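Local coordinates for protein anthranilate synthase component I (Streptococcus pneumoniae serotype 4, PDB 5KCK) that belongs to the anthranilate synthase family of alpha-beta proteins and is organised around extended antiparallel beta sheets, at residues Ser256-Val261 / Ile407-Met412; Ala360-Gly365 / Ala391-Tyr396; Val97-Ile102 / Glu385-Tyr390. One frame throughout, in Å; residues are numbered along the deposited sequence.

Contact 1: Ser256-Val261 / Ile407-Met412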
loop_
_atom_site.group_PDB
_atom_site.type_symbol
_atom_site.label_atom_id
_atom_site.label_comp_id
_atom_site.label_asym_id
_atom_site.label_seq_id
_atom_site.Cartn_x
_atom_site.Cartn_y
_atom_site.Cartn_z
ATOM N N SER A 256 5.068 -2.788 18.028
ATOM C CA SER A 256 4.689 -1.701 18.926
ATOM C C SER A 256 3.982 -0.593 18.156
ATOM O O SER A 256 4.516 -0.100 17.158
ATOM C CB SER A 256 5.907 -1.122 19.627
ATOM O OG SER A 256 5.523 0.012 20.382
ATOM N N PRO A 257 2.791 -0.175 18.582
ATOM C CA PRO A 257 2.125 0.970 17.950
ATOM C C PRO A 257 2.456 2.320 18.570
ATOM O O PRO A 257 1.949 3.340 18.089
ATOM C CB PRO A 257 0.643 0.632 18.148
ATOM C CG PRO A 257 0.610 -0.133 19.435
ATOM C CD PRO A 257 1.921 -0.877 19.542
ATOM N N GLU A 258 3.313 2.366 19.590
ATOM C CA GLU A 258 3.535 3.577 20.376
ATOM C C GLU A 258 5.000 3.989 20.286
ATOM O O GLU A 258 5.882 3.278 20.777
ATOM C CB GLU A 258 3.120 3.363 21.833
ATOM C CG GLU A 258 1.664 2.937 22.002
ATOM C CD GLU A 258 1.193 2.986 23.450
ATOM O OE1 GLU A 258 1.895 3.603 24.283
ATOM O OE2 GLU A 258 0.121 2.409 23.751
ATOM N N SER A 259 5.250 5.138 19.668
ATOM C CA SER A 259 6.583 5.715 19.665
ATOM C C SER A 259 6.962 6.172 21.068
ATOM O O SER A 259 6.132 6.712 21.800
ATOM C CB SER A 259 6.639 6.899 18.704
ATOM O OG SER A 259 7.884 7.569 18.824
ATOM N N LEU A 260 8.218 5.937 21.455
ATOM C CA LEU A 260 8.706 6.550 22.686
ATOM C C LEU A 260 9.175 7.975 22.428
ATOM O O LEU A 260 8.736 8.911 23.098
ATOM C CB LEU A 260 9.848 5.729 23.295
ATOM C CG LEU A 260 10.543 6.385 24.505
ATOM C CD1 LEU A 260 9.715 6.246 25.792
ATOM C CD2 LEU A 260 11.960 5.857 24.724
ATOM N N VAL A 261 10.060 8.154 21.450
ATOM C CA VAL A 261 10.644 9.454 21.154
ATOM C C VAL A 261 11.370 9.346 19.826
ATOM O O VAL A 261 11.896 8.283 19.478
ATOM C CB VAL A 261 11.604 9.912 22.271
ATOM C CG1 VAL A 261 12.880 9.068 22.261
ATOM C CG2 VAL A 261 11.922 11.395 22.142
ATOM N N ILE A 407 8.299 2.372 22.001
ATOM C CA ILE A 407 8.118 1.750 23.311
ATOM C C ILE A 407 8.044 0.237 23.145
ATOM O O ILE A 407 7.267 -0.271 22.329
ATOM C CB ILE A 407 6.841 2.269 23.985
ATOM C CG1 ILE A 407 6.807 3.802 24.029
ATOM C CG2 ILE A 407 6.702 1.664 25.387
ATOM C CD1 ILE A 407 5.467 4.334 24.530
ATOM N N ALA A 408 8.814 -0.501 23.947
ATOM C CA ALA A 408 8.882 -1.961 23.803
ATOM C C ALA A 408 7.692 -2.633 24.503
ATOM O O ALA A 408 7.811 -3.330 25.510
ATOM C CB ALA A 408 10.217 -2.483 24.318
ATOM N N ILE A 409 6.511 -2.392 23.947
ATOM C CA ILE A 409 5.317 -3.153 24.274
ATOM C C ILE A 409 4.942 -3.959 23.040
ATOM O O ILE A 409 5.464 -3.741 21.948
ATOM C CB ILE A 409 4.141 -2.261 24.712
ATOM C CG1 ILE A 409 3.780 -1.297 23.588
ATOM C CG2 ILE A 409 4.444 -1.527 26.019
ATOM C CD1 ILE A 409 2.702 -0.313 23.964
ATOM N N ARG A 410 4.004 -4.886 23.219
ATOM C CA ARG A 410 3.588 -5.786 22.146
ATOM C C ARG A 410 4.809 -6.414 21.478
ATOM O O ARG A 410 4.910 -6.513 20.252
ATOM C CB ARG A 410 2.709 -5.057 21.134
ATOM C CG ARG A 410 1.411 -4.523 21.719
ATOM C CD ARG A 410 0.229 -5.310 21.188
ATOM N NE ARG A 410 0.245 -5.319 19.731
ATOM C CZ ARG A 410 -0.257 -4.346 18.978
ATOM N NH1 ARG A 410 -0.831 -3.293 19.547
ATOM N NH2 ARG A 410 -0.188 -4.425 17.656
ATOM N N THR A 411 5.754 -6.833 22.304
ATOM C CA THR A 411 7.039 -7.331 21.846
ATOM C C THR A 411 7.274 -8.707 22.446
ATOM O O THR A 411 7.076 -8.906 23.648
ATOM C CB THR A 411 8.154 -6.367 22.245
ATOM O OG1 THR A 411 7.930 -5.106 21.600
ATOM C CG2 THR A 411 9.514 -6.909 21.845
HETATM N N MSE A 412 7.686 -9.648 21.607
HETATM C CA MSE A 412 7.994 -11.001 22.044
HETATM C C MSE A 412 9.509 -11.262 22.055
HETATM O O MSE A 412 10.227 -10.860 21.143
HETATM C CB MSE A 412 7.275 -12.008 21.137
HETATM C CG MSE A 412 7.543 -13.466 21.432
HETATM SE SE MSE A 412 6.686 -14.642 20.090
HETATM C CE MSE A 412 4.814 -14.255 20.529
#

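Contact 2: Ala360-Gly365 / Ala391-Tyr396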
loop_
_atom_site.group_PDB
_atom_site.type_symbol
_atom_site.label_atom_id
_atom_site.label_comp_id
_atom_site.label_asym_id
_atom_site.label_seq_id
_atom_site.Cartn_x
_atom_site.Cartn_y
_atom_site.Cartn_z
ATOM N N ALA A 360 15.606 11.507 28.618
ATOM C CA ALA A 360 14.514 12.343 29.106
ATOM C C ALA A 360 13.167 11.634 29.073
ATOM O O ALA A 360 12.256 12.058 29.787
ATOM C CB ALA A 360 14.417 13.632 28.291
ATOM N N THR A 361 13.017 10.574 28.265
ATOM C CA THR A 361 11.725 9.929 28.066
ATOM C C THR A 361 11.650 8.487 28.555
ATOM O O THR A 361 10.538 7.980 28.737
ATOM C CB THR A 361 11.343 9.935 26.572
ATOM O OG1 THR A 361 12.394 9.334 25.805
ATOM C CG2 THR A 361 11.115 11.351 26.073
ATOM N N LEU A 362 12.775 7.813 28.756
ATOM C CA LEU A 362 12.754 6.389 29.080
ATOM C C LEU A 362 12.559 6.195 30.580
ATOM O O LEU A 362 13.309 6.769 31.373
ATOM C CB LEU A 362 14.059 5.729 28.641
ATOM C CG LEU A 362 14.269 4.250 28.958
ATOM C CD1 LEU A 362 13.470 3.404 28.011
ATOM C CD2 LEU A 362 15.746 3.902 28.883
ATOM N N PRO A 363 11.588 5.381 31.008
ATOM C CA PRO A 363 10.617 4.695 30.151
ATOM C C PRO A 363 9.335 5.496 30.050
ATOM O O PRO A 363 9.088 6.378 30.879
ATOM C CB PRO A 363 10.373 3.386 30.891
ATOM C CG PRO A 363 10.453 3.809 32.337
ATOM C CD PRO A 363 11.488 4.922 32.406
ATOM N N ALA A 364 8.525 5.181 29.046
ATOM C CA ALA A 364 7.290 5.918 28.814
ATOM C C ALA A 364 6.372 5.895 30.035
ATOM O O ALA A 364 6.296 4.902 30.764
ATOM C CB ALA A 364 6.569 5.325 27.610
ATOM N N GLY A 365 5.664 7.008 30.251
ATOM C CA GLY A 365 4.704 7.071 31.344
ATOM C C GLY A 365 3.674 5.956 31.309
ATOM O O GLY A 365 3.256 5.465 32.358
ATOM N N ALA A 391 9.034 -2.811 28.062
ATOM C CA ALA A 391 8.873 -1.446 28.566
ATOM C C ALA A 391 10.120 -0.592 28.379
ATOM O O ALA A 391 10.225 0.480 28.990
ATOM C CB ALA A 391 8.461 -1.418 30.045
ATOM N N GLY A 392 11.080 -1.047 27.578
ATOM C CA GLY A 392 12.199 -0.212 27.186
ATOM C C GLY A 392 11.927 0.463 25.855
ATOM O O GLY A 392 10.790 0.873 25.592
ATOM N N ALA A 393 12.945 0.545 24.995
ATOM C CA ALA A 393 12.884 1.296 23.749
ATOM C C ALA A 393 13.572 0.504 22.648
ATOM O O ALA A 393 14.665 -0.029 22.853
ATOM C CB ALA A 393 13.547 2.678 23.892
ATOM N N ILE A 394 12.939 0.452 21.473
ATOM C CA ILE A 394 13.407 -0.348 20.348
ATOM C C ILE A 394 13.394 0.512 19.093
ATOM O O ILE A 394 12.400 1.192 18.808
ATOM C CB ILE A 394 12.536 -1.606 20.140
ATOM C CG1 ILE A 394 12.540 -2.482 21.389
ATOM C CG2 ILE A 394 13.031 -2.431 18.971
ATOM C CD1 ILE A 394 11.727 -3.757 21.231
ATOM N N GLY A 395 14.480 0.462 18.329
ATOM C CA GLY A 395 14.510 1.174 17.069
ATOM C C GLY A 395 15.915 1.390 16.554
ATOM O O GLY A 395 16.724 0.464 16.615
ATOM N N TYR A 396 16.225 2.593 16.055
ATOM C CA TYR A 396 17.540 2.858 15.479
ATOM C C TYR A 396 18.084 4.207 15.943
ATOM O O TYR A 396 17.341 5.108 16.345
ATOM C CB TYR A 396 17.516 2.824 13.938
ATOM C CG TYR A 396 16.720 3.942 13.284
ATOM C CD1 TYR A 396 17.286 5.204 13.058
ATOM C CD2 TYR A 396 15.405 3.735 12.874
ATOM C CE1 TYR A 396 16.548 6.228 12.460
ATOM C CE2 TYR A 396 14.662 4.747 12.269
ATOM C CZ TYR A 396 15.239 5.987 12.069
ATOM O OH TYR A 396 14.502 6.971 11.471
HETATM O O HOH W 1 9.727 2.923 27.654
#

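Contact 3: Val97-Ile102 / Glu385-Tyr390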
loop_
_atom_site.group_PDB
_atom_site.type_symbol
_atom_site.label_atom_id
_atom_site.label_comp_id
_atom_site.label_asym_id
_atom_site.label_seq_id
_atom_site.Cartn_x
_atom_site.Cartn_y
_atom_site.Cartn_z
ATOM N N VAL A 97 17.111 -0.639 23.961
ATOM C CA VAL A 97 17.529 -0.203 25.285
ATOM C C VAL A 97 16.521 -0.784 26.269
ATOM O O VAL A 97 15.317 -0.509 26.173
ATOM C CB VAL A 97 17.592 1.330 25.375
ATOM C CG1 VAL A 97 17.893 1.783 26.776
ATOM C CG2 VAL A 97 18.650 1.853 24.425
ATOM N N GLY A 98 16.999 -1.623 27.180
ATOM C CA GLY A 98 16.104 -2.257 28.125
ATOM C C GLY A 98 15.547 -1.270 29.135
ATOM O O GLY A 98 16.129 -0.225 29.414
ATOM N N TYR A 99 14.382 -1.620 29.681
ATOM C CA TYR A 99 13.756 -0.804 30.714
ATOM C C TYR A 99 14.737 -0.476 31.828
ATOM O O TYR A 99 14.783 0.660 32.316
ATOM C CB TYR A 99 12.541 -1.551 31.260
ATOM C CG TYR A 99 11.887 -0.961 32.491
ATOM C CD1 TYR A 99 12.307 -1.332 33.774
ATOM C CD2 TYR A 99 10.821 -0.086 32.377
ATOM C CE1 TYR A 99 11.694 -0.813 34.912
ATOM C CE2 TYR A 99 10.195 0.426 33.501
ATOM C CZ TYR A 99 10.637 0.065 34.764
ATOM O OH TYR A 99 10.019 0.585 35.871
ATOM N N ASP A 100 15.562 -1.451 32.208
ATOM C CA ASP A 100 16.424 -1.322 33.372
ATOM C C ASP A 100 17.619 -0.408 33.145
ATOM O O ASP A 100 18.321 -0.088 34.110
ATOM C CB ASP A 100 16.867 -2.713 33.802
ATOM C CG ASP A 100 15.681 -3.622 34.072
ATOM O OD1 ASP A 100 15.160 -3.577 35.201
ATOM O OD2 ASP A 100 15.242 -4.339 33.144
HETATM N N MSE A 101 17.855 0.037 31.919
HETATM C CA MSE A 101 18.899 1.017 31.677
HETATM C C MSE A 101 18.692 2.288 32.509
HETATM O O MSE A 101 19.657 2.914 32.937
HETATM C CB MSE A 101 18.963 1.352 30.192
HETATM C CG MSE A 101 19.622 0.253 29.377
HETATM SE SE MSE A 101 21.555 0.140 29.694
HETATM C CE MSE A 101 22.012 1.968 29.166
ATOM N N ILE A 102 17.431 2.655 32.757
ATOM C CA ILE A 102 17.156 3.868 33.520
ATOM C C ILE A 102 17.719 3.778 34.938
ATOM O O ILE A 102 17.937 4.810 35.582
ATOM C CB ILE A 102 15.635 4.171 33.533
ATOM C CG1 ILE A 102 15.371 5.613 33.991
ATOM C CG2 ILE A 102 14.895 3.211 34.454
ATOM C CD1 ILE A 102 16.061 6.666 33.141
ATOM N N GLU A 385 10.165 -10.246 38.575
ATOM C CA GLU A 385 11.080 -10.523 37.480
ATOM C C GLU A 385 11.553 -9.208 36.889
ATOM O O GLU A 385 10.751 -8.294 36.682
ATOM C CB GLU A 385 10.417 -11.350 36.369
ATOM C CG GLU A 385 9.924 -12.725 36.780
ATOM C CD GLU A 385 9.144 -13.403 35.662
ATOM O OE1 GLU A 385 7.953 -13.067 35.472
ATOM O OE2 GLU A 385 9.731 -14.254 34.960
ATOM N N LYS A 386 12.851 -9.122 36.611
ATOM C CA LYS A 386 13.389 -7.985 35.874
ATOM C C LYS A 386 12.653 -7.835 34.547
ATOM O O LYS A 386 12.400 -8.818 33.845
ATOM C CB LYS A 386 14.884 -8.189 35.636
ATOM C CG LYS A 386 15.568 -7.098 34.849
ATOM C CD LYS A 386 17.058 -7.380 34.786
ATOM C CE LYS A 386 17.785 -6.323 33.976
ATOM N NZ LYS A 386 19.162 -6.791 33.647
ATOM N N ARG A 387 12.292 -6.595 34.214
ATOM C CA ARG A 387 11.506 -6.360 33.005
ATOM C C ARG A 387 12.312 -6.644 31.746
ATOM O O ARG A 387 11.803 -7.276 30.812
ATOM C CB ARG A 387 10.968 -4.926 32.993
ATOM C CG ARG A 387 9.761 -4.776 33.898
ATOM C CD ARG A 387 9.206 -3.377 33.916
ATOM N NE ARG A 387 7.882 -3.389 34.527
ATOM C CZ ARG A 387 7.009 -2.398 34.416
ATOM N NH1 ARG A 387 7.332 -1.315 33.719
ATOM N NH2 ARG A 387 5.820 -2.492 34.996
ATOM N N GLY A 388 13.563 -6.193 31.698
ATOM C CA GLY A 388 14.389 -6.483 30.532
ATOM C C GLY A 388 13.953 -5.671 29.330
ATOM O O GLY A 388 13.814 -4.441 29.397
ATOM N N VAL A 389 13.743 -6.361 28.203
ATOM C CA VAL A 389 13.346 -5.676 26.970
ATOM C C VAL A 389 11.998 -4.987 27.153
ATOM O O VAL A 389 11.817 -3.827 26.761
ATOM C CB VAL A 389 13.307 -6.659 25.787
ATOM C CG1 VAL A 389 12.640 -5.998 24.570
ATOM C CG2 VAL A 389 14.717 -7.144 25.440
ATOM N N TYR A 390 11.033 -5.694 27.742
ATOM C CA TYR A 390 9.701 -5.137 27.943
ATOM C C TYR A 390 9.776 -3.773 28.619
ATOM O O TYR A 390 10.488 -3.600 29.613
ATOM C CB TYR A 390 8.848 -6.083 28.793
ATOM C CG TYR A 390 7.576 -5.419 29.291
ATOM C CD1 TYR A 390 6.508 -5.215 28.435
ATOM C CD2 TYR A 390 7.453 -4.979 30.602
ATOM C CE1 TYR A 390 5.350 -4.612 28.865
ATOM C CE2 TYR A 390 6.284 -4.365 31.042
ATOM C CZ TYR A 390 5.238 -4.186 30.160
ATOM O OH TYR A 390 4.065 -3.579 30.552
#

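Contact 1: Ser256-Val261 / Ile407-Met412
Pro257 sets its CD over one face of the Arg410 guanidinium, with Pro257 CG 3.5 Å from Arg410 NH1, and the proline ring and the arginine chain cross at about a right angle. The arginine reaches this place through a chain bent at chi2 (-110°) and chi3. The second flat group is the Glu258 carboxylate: CD1 of Ile409 lies over it, 3.7 Å from Glu258 CD and slightly farther from either oxygen, while CD1 of Ile407 approaches OE1. An acidic group thus rests its flat side on aliphatic carbon.

The setting is a pair of linkers running between two sheets. Residues before 259 lead from strand 250-254 into strand 259-264, and those after 407 lead from strand 403-407 into strand 411-415. Where the strands join, Leu260 and Val261 both face Leu405 in a classic beta bulge, and Ala408 is the centre of an inverse gamma turn closed by Ile409 N on Ile407 O.

That same oxygen is gripped twice, since Ser256 OG donates to it in the carbonyl plane at 2.6 Å. With OG anti to its own nitrogen (chi1 174°), the hydroxyl also receives a weak bond from Glu258 N. Ile407 also donates: its N gives a hydrogen bond to Glu258 O at 2.9 Å. Leu260 CB lies 3.7 Å from Ile407 CG1, the two side chains crossing steeply.

Contact 2: Ala360-Gly365 / Ala391-Tyr396
Leu362 reaches Gly392 and Ala393 through a single methyl, and its side chain can be followed outward. From CB the chain continues to CG, which stands anti to the backbone nitrogen (chi1 177°), and there it forks. CD1 is the branch that makes the contact: it lies 3.9 Å from Gly392 CA, rests against Gly392 C, and meets Ala393 CB at 4.2 Å. At Gly392 the methyl thus meets main-chain carbons. CD2, the other branch, turns toward Val97 on the neighbouring strand.

Next to the leucine, Pro363 follows a cis peptide bond and brings its CB to 3.5 Å from Ala391 O. This carbonyl is not left with carbon alone. Water 1 donates to Ala391 O at 2.8 Å and accepts from Ala364 N at 2.9 Å, so a polar bridge runs beside the apolar packing and ties two main-chain groups across the interface. Outside the pair, Pro363 O takes a hydrogen bond from Lys372 NZ.

What results is a loop leaving helix 354-361 and lying, partly through water, against the residues that lead into strand 393-398 and against its first residue, at the start of an inner strand of the large antiparallel sheet.

Contact 3: Val97-Ile102 / Glu385-Tyr390
Tyr99 and Arg387 lie obliquely across each other, the ring presenting a face to the arginine chain. Loop 97-102 leaves strand 92-97 in a 3-10 turn, and 385-390 leads toward strand 393-398, the antiparallel neighbour of 92-97; the first loop lies in the N-terminal family region, the second in the C-terminal one.

The Arg387 chain, extended from CG to NE (chi2 180°), carries CD over the centre of the Tyr99 ring, 3.6 Å from its centroid, in a CH-pi contact. The guanidinium forms an off-centre cation-pi pair, CZ lying 4.7 Å from the centroid with the two planes 56° apart. Tyr390 CE2 covers a face of this guanidinium, while Val367 O and Glu383 hold its nitrogens.

Asp100 and Lys386 also cross at a slant, but here the lysine's carbons do the touching. Its extended chain runs past the carboxylate, CG and CE each 3.3 Å from Asp100 OD2, and carries NZ on to a salt bridge with Asp120. OD1 is bonded to Tyr380 OH.

The backbone of Gly388 bonds in both directions: its O accepts from Tyr99 N at 2.9 Å, and its N donates to Asp100 OD2, nearly along that oxygen's C-O axis.

In the fold
Contacts 2 and 3 are buried, whereas contact 1 is only partly so despite its central place: its centre lies about 4 Å from the centre of the chain, against about 9 and 13 Å for the centres of contacts 2 and 3. Contacts 1 and 2 involve strands of the large antiparallel sheet, contact 1 leading also into strand 411-415 of another; contact 3 joins loops flanking strands 92-97 and 393-398. Backbone bonds link them: Ala408 O with Ala391 N, Ala408 N with Gly392 O, and Ala393 O with Val97 N. Contact 1 combines direct hydrogen bonds with aliphatic packing, contact 2 is small and water-bridged, and contact 3, where two family regions meet, gathers aromatic and charged groups.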